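PDB 1LUR: aldose 1-epimerase from Caenorhabditis elegans, which probably catalyses the interconversion of the alpha and beta anomers of aldose sugars such as galactose. Local coordinates for residues A[143-146]-A[152-155]; A[214-219]-A[235-240]; A[254-259]-A[274-279]; A[267-272]-A[300-305]. One frame throughout, in Å; residues are numbered along the deposited sequence.

Interaction 1 (A[143-146]-A[152-155]); sequences VTYT and QLII
Thr146 and Ile154 form a hydrogen-bonded antiparallel pair, with Thr146 N donating to Ile154 O at 2.9 Å and Ile154 N to Thr146 O at 2.7 Å, which ties strands 138-147 and 152-160 into a beta hairpin. In the next pair, Tyr145 with Ile155, such bonds are replaced by CA-H...O contacts; Ile155 CA lies 3.3 Å from Thr144 O. Tyr145 and Ile155 stand side by side on the buried face, pointing the same way. With CG1 anti to its carbonyl carbon (chi1 -60°) and CD1 extended beyond it, Ile155 follows the CD2-CE2 side of the ring, and its CD1 ends 3.7 Å from Tyr145 CE2. Leu153 CD1 meets the same ring at its edge, 4.3 Å from Tyr145 CD2. An alanine in place of Ile155 would lose this alkyl flank, and the gap opened beside the ring would probably let the tyrosine shift or turn. Tyr145 OH is satisfied by Ala32 O, so a long aromatic residue can fill the interior without stranding its polar end. The opposite face carries the partly exposed Thr146 and Ile154. There a water bonds Thr146 OG1 at 2.7 Å and Ile154 O at 2.9 Å, while OG1 also bonds Ser121 OG. The inner face is mainly apolar packing with one satisfied hydroxyl, while the outer mixes Ile154 with Thr146 and a bound water.

Interaction 2 (A[214-219]-A[235-240]); sequences TGFDFR and LDLDND
Phe216, third in the type I beta turn from Thr214 to Asp217, presses its ring against Leu237, just before the classic beta bulge that Asp238 and Asn239 make opposite Leu278. The contact fastens the loop between strands 207-210 and 222-223 to the start of strand 238-243 in the beta-sandwich. Phe216 CG lies anti to the carbonyl carbon (chi1 -64°), which turns the ring toward Leu237 and Asn239. Phe216 and Leu237 slide past each other in opposite directions, and Phe216 CE1 comes tightly, 3.4 Å, to Leu237 CD1. Leu237 holds CG anti to its backbone N (chi1 -177°), which carries its forked end to the loop, and there the two methyls part: CD1 goes to Phe216, while CD2 lies 4.4 Å from Phe218 CZ. A branched leucine suits this place between two aromatics. The Asn239 side chain crosses that of Phe216 at about a right angle, with ring and amide planes 49° apart. Phe195 adds an edge-to-face contact to Phe216. With a serine in place of Phe216, Leu237 CD1 and Asn239 would probably lose their cover, leaving a gap under the turn. Beyond, an Asx turn and a salt bridge join Asp217 to Arg219, whose guanidinium grips the carboxylate side-on with NE and NH2. Asp217 OD1 takes two donors, Arg219 N at 3.1 Å and Arg219 NE at 2.8 Å, the latter from above the carboxylate plane.

Interaction 3 (A[254-259]-A[274-279]); sequences TYLRFW and PVIHLY
Leu256 projects one methyl, CD1, toward two residues of 275-279 at once, lying 4.1 Å from Leu278 CD2 and 4.2 Å from Ile276 CD1. The two approaches differ. Leu256 and Leu278 come from opposing backbones and slide past each other in opposite directions, and a single methyl of each makes the contact. Leu256 and Ile276, in contrast, cross obliquely, and the contact is between the terminal methyl of each. Placing CG anti to the backbone N (chi1 172°) aims the Leu256 fork at Ile276 and Leu278, whereas Ile276 keeps CG1 anti to its carbonyl carbon and stretches CD1 onward to the meeting point. Because Ile276 and Leu278 are two positions apart on a strand, both face the same way, and Leu256 closes over the pair. The backbones themselves are well apart, with 8.9 Å between Leu256 CA and Ile276 CA. This is face-to-face packing in a beta-sandwich: strand 256-259 belongs to the nine-stranded antiparallel sheet and 275-279 to the seven-stranded one, and aliphatic side chains, with no polar atoms to satisfy, suit the buried layer where the faces meet. A classic beta bulge, Tyr255 and Leu256 both facing Ile269, lies where strand 256-259 begins. Leu188 and Met190 of strand 187-192 also touch Leu256, and Met190 reaches Ile276 as well. On the far side of strand 256-259, Arg257 turns away from the interior to form a salt bridge with Glu191, and Thr254 CG2 rests over the centre of one face of its guanidinium, 3.9 Å above the plane.

Interaction 4 (A[267-272]-A[300-305]); sequences LSITTS and LAIEPQ
Ile302 meets two residues of 267-272 because its first torsion (chi1 -60°) sends its branches different ways: CG1 is anti to the carbonyl carbon and carries CD1 toward Leu267, while CG2, opposite the backbone N, faces Ile269. Ile269 has much the same shape (chi1 -65°), and its extended CD1 lies 3.6 Å from Ile302 CG2, the two chains set at a slant. Leu267 and Ile302 reach toward each other tip to tip, Leu267 CD2 standing 4.1 Å from Ile302 CD1. Beta-branched isoleucine suits such a place: it favours a strand and offers two separate arms to fill the space between layers. Strand 265-271 lies in the nine-stranded antiparallel sheet and 300-305 in the seven-stranded one, so these side chains bridge the two layers of the beta-sandwich. The segments run nearly in the same direction, 19° apart, with their axes no closer than 8.9 Å, a separation that leaves the joining to side chains. Tyr333 packs on Ile269 and Trp175 on Ile302, adding aromatic bulk to this inner layer. Further along, Thr271 crosses Pro304 at a slant and rests on its CB: Pro304 CB is 3.8 Å from Thr271 OG1 and 4.1 Å from Thr271 CG2. The buried hydroxyl of Thr271 is not left without partners, since Glu330 O and Tyr273 N both bond to it. Glu303 points away, to the other face of its strand, where it touches His172 and has His277 as a neighbour; Glu303 and His172 so placed are consistent with the base and acid of galactose mutarotases.

Interactions 3 and 4 share one interior, their centres about 4 Å apart: their segments alternate along the chain, and neighbouring strands 256-259 and 265-271 are joined by the probable backbone hydrogen bond from Leu267 N to Phe258 O, 2.6 Å. Interaction 2 fastens a loop to strand 238-243, an inner strand of the seven-stranded sheet, and links to interaction 3 through His277, whose NE2 is 2.5 Å from Asp238 OD1 and whose ND1 is 2.7 Å from Asp240 OD1. Interaction 1 shares the nine-stranded sheet with 3 and 4 but lies about 26 Å, centre to centre, from interaction 2. His277 and Glu303 face away from the packed layer, probably toward the sugar-binding side.

Interaction 1 (A[143-146]-A[152-155])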
loop_
_atom_site.group_PDB
_atom_site.type_symbol
_atom_site.label_atom_id
_atom_site.label_comp_id
_atom_site.label_asym_id
_atom_site.label_seq_id
_atom_site.Cartn_x
_atom_site.Cartn_y
_atom_site.Cartn_z
ATOM N N VAL A 143 2.094 4.241 12.948
ATOM C CA VAL A 143 2.778 4.175 11.665
ATOM C C VAL A 143 3.810 5.291 11.578
ATOM O O VAL A 143 3.513 6.450 11.886
ATOM C CB VAL A 143 1.777 4.327 10.501
ATOM C CG1 VAL A 143 2.517 4.632 9.205
ATOM C CG2 VAL A 143 0.963 3.048 10.361
ATOM N N THR A 144 5.019 4.939 11.149
ATOM C CA THR A 144 6.084 5.926 11.029
ATOM C C THR A 144 6.666 5.989 9.628
ATOM O O THR A 144 6.838 4.963 8.968
ATOM C CB THR A 144 7.247 5.619 12.010
ATOM O OG1 THR A 144 6.749 5.562 13.352
ATOM C CG2 THR A 144 8.327 6.712 11.918
ATOM N N TYR A 145 6.933 7.210 9.173
ATOM C CA TYR A 145 7.512 7.442 7.862
ATOM C C TYR A 145 8.843 8.110 8.178
ATOM O O TYR A 145 8.881 9.096 8.921
ATOM C CB TYR A 145 6.676 8.399 7.021
ATOM C CG TYR A 145 5.388 7.832 6.489
ATOM C CD1 TYR A 145 4.192 7.989 7.195
ATOM C CD2 TYR A 145 5.343 7.206 5.243
ATOM C CE1 TYR A 145 2.980 7.549 6.666
ATOM C CE2 TYR A 145 4.133 6.759 4.704
ATOM C CZ TYR A 145 2.955 6.941 5.422
ATOM O OH TYR A 145 1.753 6.546 4.881
ATOM N N THR A 146 9.924 7.574 7.626
ATOM C CA THR A 146 11.247 8.130 7.862
ATOM C C THR A 146 12.073 8.121 6.583
ATOM O O THR A 146 12.003 7.179 5.797
ATOM C CB THR A 146 11.997 7.301 8.929
ATOM O OG1 THR A 146 11.252 7.304 10.156
ATOM C CG2 THR A 146 13.400 7.871 9.176
ATOM N N GLN A 152 16.301 6.490 1.264
ATOM C CA GLN A 152 15.259 5.510 1.508
ATOM C C GLN A 152 14.096 6.097 2.289
ATOM O O GLN A 152 14.268 6.996 3.118
ATOM C CB GLN A 152 15.800 4.333 2.318
ATOM C CG GLN A 152 17.020 3.651 1.746
ATOM C CD GLN A 152 17.469 2.502 2.615
ATOM O OE1 GLN A 152 17.578 2.644 3.833
ATOM N NE2 GLN A 152 17.733 1.355 1.996
ATOM N N LEU A 153 12.908 5.584 2.004
ATOM C CA LEU A 153 11.699 6.014 2.680
ATOM C C LEU A 153 11.357 4.734 3.431
ATOM O O LEU A 153 11.166 3.678 2.818
ATOM C CB LEU A 153 10.571 6.346 1.702
ATOM C CG LEU A 153 9.199 6.478 2.383
ATOM C CD1 LEU A 153 9.204 7.660 3.355
ATOM C CD2 LEU A 153 8.119 6.668 1.330
ATOM N N ILE A 154 11.336 4.811 4.752
ATOM C CA ILE A 154 11.020 3.643 5.559
ATOM C C ILE A 154 9.645 3.798 6.191
ATOM O O ILE A 154 9.355 4.815 6.834
ATOM C CB ILE A 154 12.054 3.445 6.687
ATOM C CG1 ILE A 154 13.426 3.127 6.086
ATOM C CG2 ILE A 154 11.595 2.334 7.627
ATOM C CD1 ILE A 154 14.541 3.074 7.106
ATOM N N ILE A 155 8.795 2.796 5.991
ATOM C CA ILE A 155 7.457 2.826 6.557
ATOM C C ILE A 155 7.396 1.690 7.562
ATOM O O ILE A 155 7.624 0.529 7.218
ATOM C CB ILE A 155 6.335 2.573 5.520
ATOM C CG1 ILE A 155 6.355 3.631 4.417
ATOM C CG2 ILE A 155 4.980 2.609 6.228
ATOM C CD1 ILE A 155 5.220 3.472 3.413
HETATM O O HOH W 1 10.163 4.892 9.591
#

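Interaction 2 (A[214-219]-A[235-240])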
loop_
_atom_site.group_PDB
_atom_site.type_symbol
_atom_site.label_atom_id
_atom_site.label_comp_id
_atom_site.label_asym_id
_atom_site.label_seq_id
_atom_site.Cartn_x
_atom_site.Cartn_y
_atom_site.Cartn_z
ATOM N N THR A 214 2.766 -17.080 -17.399
ATOM C CA THR A 214 1.628 -16.172 -17.256
ATOM C C THR A 214 2.071 -14.726 -17.450
ATOM O O THR A 214 3.267 -14.435 -17.490
ATOM C CB THR A 214 0.980 -16.282 -15.856
ATOM O OG1 THR A 214 1.856 -15.709 -14.874
ATOM C CG2 THR A 214 0.719 -17.739 -15.506
ATOM N N GLY A 215 1.100 -13.824 -17.556
ATOM C CA GLY A 215 1.411 -12.419 -17.744
ATOM C C GLY A 215 1.849 -11.702 -16.479
ATOM O O GLY A 215 2.090 -10.490 -16.502
ATOM N N PHE A 216 1.946 -12.439 -15.374
ATOM C CA PHE A 216 2.359 -11.855 -14.101
ATOM C C PHE A 216 3.810 -12.200 -13.775
ATOM O O PHE A 216 4.270 -11.945 -12.661
ATOM C CB PHE A 216 1.470 -12.352 -12.951
ATOM C CG PHE A 216 0.025 -11.935 -13.061
ATOM C CD1 PHE A 216 -0.319 -10.624 -13.373
ATOM C CD2 PHE A 216 -0.993 -12.854 -12.819
ATOM C CE1 PHE A 216 -1.660 -10.233 -13.445
ATOM C CE2 PHE A 216 -2.331 -12.472 -12.889
ATOM C CZ PHE A 216 -2.665 -11.161 -13.200
ATOM N N ASP A 217 4.524 -12.802 -14.726
ATOM C CA ASP A 217 5.922 -13.164 -14.494
ATOM C C ASP A 217 6.764 -11.925 -14.750
ATOM O O ASP A 217 6.954 -11.525 -15.898
ATOM C CB ASP A 217 6.379 -14.295 -15.431
ATOM C CG ASP A 217 7.615 -15.037 -14.905
ATOM O OD1 ASP A 217 8.483 -14.402 -14.263
ATOM O OD2 ASP A 217 7.731 -16.260 -15.143
ATOM N N PHE A 218 7.245 -11.313 -13.672
ATOM C CA PHE A 218 8.070 -10.112 -13.751
ATOM C C PHE A 218 9.471 -10.460 -13.278
ATOM O O PHE A 218 10.281 -9.572 -13.015
ATOM C CB PHE A 218 7.507 -9.011 -12.844
ATOM C CG PHE A 218 6.185 -8.454 -13.296
ATOM C CD1 PHE A 218 6.118 -7.556 -14.356
ATOM C CD2 PHE A 218 5.004 -8.822 -12.655
ATOM C CE1 PHE A 218 4.894 -7.027 -14.770
ATOM C CE2 PHE A 218 3.773 -8.300 -13.061
ATOM C CZ PHE A 218 3.718 -7.400 -14.120
ATOM N N ARG A 219 9.750 -11.753 -13.163
ATOM C CA ARG A 219 11.053 -12.219 -12.713
ATOM C C ARG A 219 12.210 -11.800 -13.615
ATOM O O ARG A 219 13.358 -11.770 -13.178
ATOM C CB ARG A 219 11.036 -13.744 -12.554
ATOM C CG ARG A 219 10.185 -14.218 -11.376
ATOM C CD ARG A 219 10.105 -15.739 -11.285
ATOM N NE ARG A 219 9.262 -16.312 -12.331
ATOM C CZ ARG A 219 8.965 -17.604 -12.430
ATOM N NH1 ARG A 219 9.443 -18.471 -11.546
ATOM N NH2 ARG A 219 8.177 -18.029 -13.407
ATOM N N LEU A 235 -4.405 -2.395 -18.840
ATOM C CA LEU A 235 -3.735 -3.322 -17.938
ATOM C C LEU A 235 -4.639 -3.505 -16.726
ATOM O O LEU A 235 -4.904 -2.551 -15.995
ATOM C CB LEU A 235 -2.380 -2.758 -17.505
ATOM C CG LEU A 235 -1.364 -2.551 -18.630
ATOM C CD1 LEU A 235 -0.091 -1.923 -18.086
ATOM C CD2 LEU A 235 -1.064 -3.890 -19.281
ATOM N N ASP A 236 -5.122 -4.725 -16.522
ATOM C CA ASP A 236 -6.002 -5.005 -15.394
ATOM C C ASP A 236 -5.270 -5.630 -14.219
ATOM O O ASP A 236 -5.824 -6.463 -13.504
ATOM C CB ASP A 236 -7.159 -5.914 -15.826
ATOM C CG ASP A 236 -6.686 -7.196 -16.480
ATOM O OD1 ASP A 236 -5.811 -7.882 -15.906
ATOM O OD2 ASP A 236 -7.202 -7.525 -17.568
ATOM N N LEU A 237 -4.019 -5.228 -14.024
ATOM C CA LEU A 237 -3.230 -5.758 -12.927
ATOM C C LEU A 237 -3.894 -5.302 -11.632
ATOM O O LEU A 237 -4.293 -4.145 -11.512
ATOM C CB LEU A 237 -1.801 -5.219 -13.000
ATOM C CG LEU A 237 -0.821 -5.731 -11.947
ATOM C CD1 LEU A 237 -0.699 -7.244 -12.037
ATOM C CD2 LEU A 237 0.526 -5.067 -12.160
ATOM N N ASP A 238 -4.017 -6.214 -10.675
ATOM C CA ASP A 238 -4.638 -5.910 -9.389
ATOM C C ASP A 238 -4.679 -7.214 -8.616
ATOM O O ASP A 238 -5.748 -7.695 -8.233
ATOM C CB ASP A 238 -6.057 -5.358 -9.606
ATOM C CG ASP A 238 -6.778 -5.053 -8.303
ATOM O OD1 ASP A 238 -6.100 -4.794 -7.284
ATOM O OD2 ASP A 238 -8.029 -5.050 -8.302
ATOM N N ASN A 239 -3.496 -7.779 -8.394
ATOM C CA ASN A 239 -3.353 -9.039 -7.676
ATOM C C ASN A 239 -2.221 -9.037 -6.670
ATOM O O ASN A 239 -1.389 -8.127 -6.636
ATOM C CB ASN A 239 -3.074 -10.180 -8.658
ATOM C CG ASN A 239 -4.093 -10.262 -9.765
ATOM O OD1 ASN A 239 -4.844 -11.230 -9.851
ATOM N ND2 ASN A 239 -4.125 -9.246 -10.626
ATOM N N ASP A 240 -2.197 -10.102 -5.877
ATOM C CA ASP A 240 -1.204 -10.329 -4.843
ATOM C C ASP A 240 -0.060 -11.137 -5.461
ATOM O O ASP A 240 -0.294 -12.214 -6.012
ATOM C CB ASP A 240 -1.794 -11.184 -3.721
ATOM C CG ASP A 240 -2.644 -10.401 -2.743
ATOM O OD1 ASP A 240 -3.215 -9.350 -3.106
ATOM O OD2 ASP A 240 -2.750 -10.874 -1.594
#

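Interaction 3 (A[254-259]-A[274-279])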
loop_
_atom_site.group_PDB
_atom_site.type_symbol
_atom_site.label_atom_id
_atom_site.label_comp_id
_atom_site.label_asym_id
_atom_site.label_seq_id
_atom_site.Cartn_x
_atom_site.Cartn_y
_atom_site.Cartn_z
ATOM N N THR A 254 16.417 -7.042 -2.138
ATOM C CA THR A 254 15.386 -6.362 -2.913
ATOM C C THR A 254 14.435 -7.391 -3.516
ATOM O O THR A 254 14.874 -8.391 -4.084
ATOM C CB THR A 254 16.007 -5.537 -4.052
ATOM O OG1 THR A 254 16.870 -4.537 -3.497
ATOM C CG2 THR A 254 14.922 -4.863 -4.885
ATOM N N TYR A 255 13.135 -7.142 -3.395
ATOM C CA TYR A 255 12.135 -8.059 -3.935
ATOM C C TYR A 255 11.422 -7.460 -5.131
ATOM O O TYR A 255 10.822 -8.179 -5.931
ATOM C CB TYR A 255 11.103 -8.407 -2.868
ATOM C CG TYR A 255 11.691 -9.072 -1.658
ATOM C CD1 TYR A 255 12.570 -10.149 -1.791
ATOM C CD2 TYR A 255 11.364 -8.641 -0.374
ATOM C CE1 TYR A 255 13.109 -10.779 -0.676
ATOM C CE2 TYR A 255 11.896 -9.264 0.746
ATOM C CZ TYR A 255 12.768 -10.332 0.588
ATOM O OH TYR A 255 13.302 -10.948 1.700
ATOM N N LEU A 256 11.487 -6.139 -5.247
ATOM C CA LEU A 256 10.845 -5.442 -6.346
ATOM C C LEU A 256 11.637 -4.221 -6.791
ATOM O O LEU A 256 12.158 -3.469 -5.967
ATOM C CB LEU A 256 9.429 -5.024 -5.937
ATOM C CG LEU A 256 8.637 -4.112 -6.878
ATOM C CD1 LEU A 256 7.151 -4.242 -6.578
ATOM C CD2 LEU A 256 9.084 -2.667 -6.711
ATOM N N ARG A 257 11.714 -4.038 -8.106
ATOM C CA ARG A 257 12.426 -2.918 -8.714
ATOM C C ARG A 257 11.474 -2.338 -9.756
ATOM O O ARG A 257 11.014 -3.050 -10.650
ATOM C CB ARG A 257 13.717 -3.411 -9.374
ATOM C CG ARG A 257 14.581 -4.265 -8.445
ATOM C CD ARG A 257 15.701 -4.977 -9.197
ATOM N NE ARG A 257 16.352 -6.007 -8.384
ATOM C CZ ARG A 257 15.755 -7.118 -7.955
ATOM N NH1 ARG A 257 14.484 -7.355 -8.259
ATOM N NH2 ARG A 257 16.427 -7.996 -7.220
ATOM N N PHE A 258 11.176 -1.052 -9.627
ATOM C CA PHE A 258 10.274 -0.347 -10.534
ATOM C C PHE A 258 11.036 0.874 -11.048
ATOM O O PHE A 258 11.550 1.666 -10.258
ATOM C CB PHE A 258 9.027 0.073 -9.745
ATOM C CG PHE A 258 7.920 0.658 -10.579
ATOM C CD1 PHE A 258 7.466 0.009 -11.725
ATOM C CD2 PHE A 258 7.283 1.828 -10.178
ATOM C CE1 PHE A 258 6.391 0.521 -12.456
ATOM C CE2 PHE A 258 6.209 2.348 -10.900
ATOM C CZ PHE A 258 5.761 1.690 -12.043
ATOM N N TRP A 259 11.119 1.035 -12.364
ATOM C CA TRP A 259 11.840 2.182 -12.904
ATOM C C TRP A 259 11.346 2.673 -14.256
ATOM O O TRP A 259 10.567 2.002 -14.938
ATOM C CB TRP A 259 13.335 1.846 -12.991
ATOM C CG TRP A 259 13.679 0.824 -14.040
ATOM C CD1 TRP A 259 14.008 1.066 -15.347
ATOM C CD2 TRP A 259 13.715 -0.600 -13.878
ATOM N NE1 TRP A 259 14.248 -0.117 -16.004
ATOM C CE2 TRP A 259 14.076 -1.155 -15.127
ATOM C CE3 TRP A 259 13.476 -1.461 -12.799
ATOM C CZ2 TRP A 259 14.204 -2.535 -15.325
ATOM C CZ3 TRP A 259 13.605 -2.835 -12.998
ATOM C CH2 TRP A 259 13.966 -3.356 -14.252
ATOM N N PRO A 274 4.816 -10.744 3.340
ATOM C CA PRO A 274 4.972 -11.887 2.443
ATOM C C PRO A 274 4.526 -11.651 1.004
ATOM O O PRO A 274 4.921 -12.394 0.105
ATOM C CB PRO A 274 4.156 -12.968 3.137
ATOM C CG PRO A 274 2.987 -12.177 3.647
ATOM C CD PRO A 274 3.654 -10.937 4.229
ATOM N N VAL A 275 3.694 -10.641 0.776
ATOM C CA VAL A 275 3.243 -10.371 -0.582
ATOM C C VAL A 275 3.203 -8.884 -0.883
ATOM O O VAL A 275 3.316 -8.043 0.011
ATOM C CB VAL A 275 1.818 -10.949 -0.852
ATOM C CG1 VAL A 275 1.704 -12.352 -0.293
ATOM C CG2 VAL A 275 0.752 -10.042 -0.264
ATOM N N ILE A 276 3.065 -8.568 -2.161
ATOM C CA ILE A 276 2.994 -7.193 -2.600
ATOM C C ILE A 276 1.855 -7.131 -3.596
ATOM O O ILE A 276 1.914 -7.754 -4.660
ATOM C CB ILE A 276 4.282 -6.718 -3.294
ATOM C CG1 ILE A 276 5.444 -6.702 -2.297
ATOM C CG2 ILE A 276 4.052 -5.348 -3.898
ATOM C CD1 ILE A 276 6.752 -6.170 -2.872
ATOM N N HIS A 277 0.807 -6.400 -3.243
ATOM C CA HIS A 277 -0.339 -6.271 -4.127
ATOM C C HIS A 277 -0.073 -5.173 -5.142
ATOM O O HIS A 277 0.201 -4.028 -4.773
ATOM C CB HIS A 277 -1.602 -5.925 -3.340
ATOM C CG HIS A 277 -2.837 -5.899 -4.181
ATOM N ND1 HIS A 277 -3.494 -7.045 -4.572
ATOM C CD2 HIS A 277 -3.512 -4.868 -4.742
ATOM C CE1 HIS A 277 -4.522 -6.722 -5.337
ATOM N NE2 HIS A 277 -4.554 -5.407 -5.457
ATOM N N LEU A 278 -0.157 -5.529 -6.420
ATOM C CA LEU A 278 0.071 -4.591 -7.504
ATOM C C LEU A 278 -1.248 -4.263 -8.187
ATOM O O LEU A 278 -1.964 -5.161 -8.626
ATOM C CB LEU A 278 1.031 -5.196 -8.533
ATOM C CG LEU A 278 2.366 -5.734 -8.010
ATOM C CD1 LEU A 278 3.112 -6.455 -9.124
ATOM C CD2 LEU A 278 3.193 -4.580 -7.457
ATOM N N TYR A 279 -1.568 -2.977 -8.264
ATOM C CA TYR A 279 -2.800 -2.526 -8.899
ATOM C C TYR A 279 -2.441 -1.512 -9.983
ATOM O O TYR A 279 -1.977 -0.407 -9.691
ATOM C CB TYR A 279 -3.739 -1.899 -7.864
ATOM C CG TYR A 279 -4.952 -1.226 -8.462
ATOM C CD1 TYR A 279 -5.776 -1.897 -9.363
ATOM C CD2 TYR A 279 -5.280 0.084 -8.120
ATOM C CE1 TYR A 279 -6.901 -1.273 -9.910
ATOM C CE2 TYR A 279 -6.395 0.713 -8.661
ATOM C CZ TYR A 279 -7.200 0.030 -9.554
ATOM O OH TYR A 279 -8.301 0.657 -10.090
#

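Interaction 4 (A[267-272]-A[300-305])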
loop_
_atom_site.group_PDB
_atom_site.type_symbol
_atom_site.label_atom_id
_atom_site.label_comp_id
_atom_site.label_asym_id
_atom_site.label_seq_id
_atom_site.Cartn_x
_atom_site.Cartn_y
_atom_site.Cartn_z
ATOM N N LEU A 267 12.991 2.654 -8.324
ATOM C CA LEU A 267 12.477 2.397 -6.985
ATOM C C LEU A 267 12.650 0.917 -6.687
ATOM O O LEU A 267 12.241 0.072 -7.482
ATOM C CB LEU A 267 10.990 2.759 -6.908
ATOM C CG LEU A 267 10.200 2.157 -5.743
ATOM C CD1 LEU A 267 10.738 2.721 -4.437
ATOM C CD2 LEU A 267 8.714 2.459 -5.885
ATOM N N SER A 268 13.275 0.602 -5.557
ATOM C CA SER A 268 13.487 -0.785 -5.171
ATOM C C SER A 268 12.824 -0.940 -3.812
ATOM O O SER A 268 12.856 -0.022 -2.990
ATOM C CB SER A 268 14.981 -1.110 -5.066
ATOM O OG SER A 268 15.558 -0.506 -3.924
ATOM N N ILE A 269 12.228 -2.099 -3.574
ATOM C CA ILE A 269 11.554 -2.349 -2.306
ATOM C C ILE A 269 11.925 -3.658 -1.623
ATOM O O ILE A 269 12.185 -4.671 -2.269
ATOM C CB ILE A 269 10.012 -2.355 -2.504
ATOM C CG1 ILE A 269 9.535 -0.967 -2.921
ATOM C CG2 ILE A 269 9.314 -2.822 -1.229
ATOM C CD1 ILE A 269 8.052 -0.913 -3.264
ATOM N N THR A 270 11.954 -3.612 -0.300
ATOM C CA THR A 270 12.264 -4.770 0.515
ATOM C C THR A 270 11.228 -4.624 1.626
ATOM O O THR A 270 10.979 -3.520 2.114
ATOM C CB THR A 270 13.697 -4.742 1.086
ATOM O OG1 THR A 270 13.973 -6.004 1.705
ATOM C CG2 THR A 270 13.866 -3.642 2.114
ATOM N N THR A 271 10.592 -5.720 2.003
ATOM C CA THR A 271 9.583 -5.655 3.048
ATOM C C THR A 271 9.498 -6.937 3.844
ATOM O O THR A 271 9.917 -7.999 3.384
ATOM C CB THR A 271 8.189 -5.355 2.442
ATOM O OG1 THR A 271 7.191 -5.416 3.469
ATOM C CG2 THR A 271 7.846 -6.372 1.354
ATOM N N SER A 272 8.956 -6.822 5.048
ATOM C CA SER A 272 8.799 -7.961 5.933
ATOM C C SER A 272 7.531 -8.697 5.529
ATOM O O SER A 272 7.360 -9.877 5.852
ATOM C CB SER A 272 8.691 -7.486 7.380
ATOM O OG SER A 272 7.661 -6.514 7.517
ATOM N N LEU A 300 0.957 2.919 -10.655
ATOM C CA LEU A 300 1.051 1.558 -10.168
ATOM C C LEU A 300 0.980 1.575 -8.650
ATOM O O LEU A 300 1.896 2.064 -7.985
ATOM C CB LEU A 300 2.368 0.917 -10.602
ATOM C CG LEU A 300 2.597 -0.512 -10.099
ATOM C CD1 LEU A 300 1.605 -1.450 -10.766
ATOM C CD2 LEU A 300 4.020 -0.953 -10.399
ATOM N N ALA A 301 -0.120 1.063 -8.105
ATOM C CA ALA A 301 -0.285 1.019 -6.661
ATOM C C ALA A 301 0.558 -0.155 -6.197
ATOM O O ALA A 301 0.421 -1.265 -6.704
ATOM C CB ALA A 301 -1.747 0.804 -6.294
ATOM N N ILE A 302 1.452 0.102 -5.251
ATOM C CA ILE A 302 2.321 -0.935 -4.719
ATOM C C ILE A 302 1.949 -1.055 -3.249
ATOM O O ILE A 302 2.194 -0.140 -2.459
ATOM C CB ILE A 302 3.805 -0.545 -4.894
ATOM C CG1 ILE A 302 4.106 -0.351 -6.386
ATOM C CG2 ILE A 302 4.696 -1.622 -4.316
ATOM C CD1 ILE A 302 5.560 -0.002 -6.703
ATOM N N GLU A 303 1.353 -2.188 -2.892
ATOM C CA GLU A 303 0.921 -2.431 -1.521
ATOM C C GLU A 303 1.483 -3.672 -0.841
ATOM O O GLU A 303 0.938 -4.769 -0.990
ATOM C CB GLU A 303 -0.611 -2.499 -1.502
ATOM C CG GLU A 303 -1.259 -1.672 -2.608
ATOM C CD GLU A 303 -2.762 -1.882 -2.743
ATOM O OE1 GLU A 303 -3.292 -1.632 -3.844
ATOM O OE2 GLU A 303 -3.418 -2.283 -1.761
ATOM N N PRO A 304 2.595 -3.518 -0.100
ATOM C CA PRO A 304 3.206 -4.646 0.612
ATOM C C PRO A 304 2.181 -5.000 1.684
ATOM O O PRO A 304 1.742 -4.123 2.420
ATOM C CB PRO A 304 4.471 -4.034 1.199
ATOM C CG PRO A 304 4.850 -3.009 0.159
ATOM C CD PRO A 304 3.515 -2.367 -0.151
ATOM N N GLN A 305 1.806 -6.267 1.787
ATOM C CA GLN A 305 0.803 -6.657 2.787
ATOM C C GLN A 305 0.770 -8.168 2.935
ATOM O O GLN A 305 1.557 -8.880 2.310
ATOM C CB GLN A 305 -0.575 -6.225 2.268
ATOM C CG GLN A 305 -0.894 -6.934 0.936
ATOM C CD GLN A 305 -2.286 -6.669 0.377
ATOM O OE1 GLN A 305 -2.629 -5.540 0.032
ATOM N NE2 GLN A 305 -3.090 -7.726 0.269
#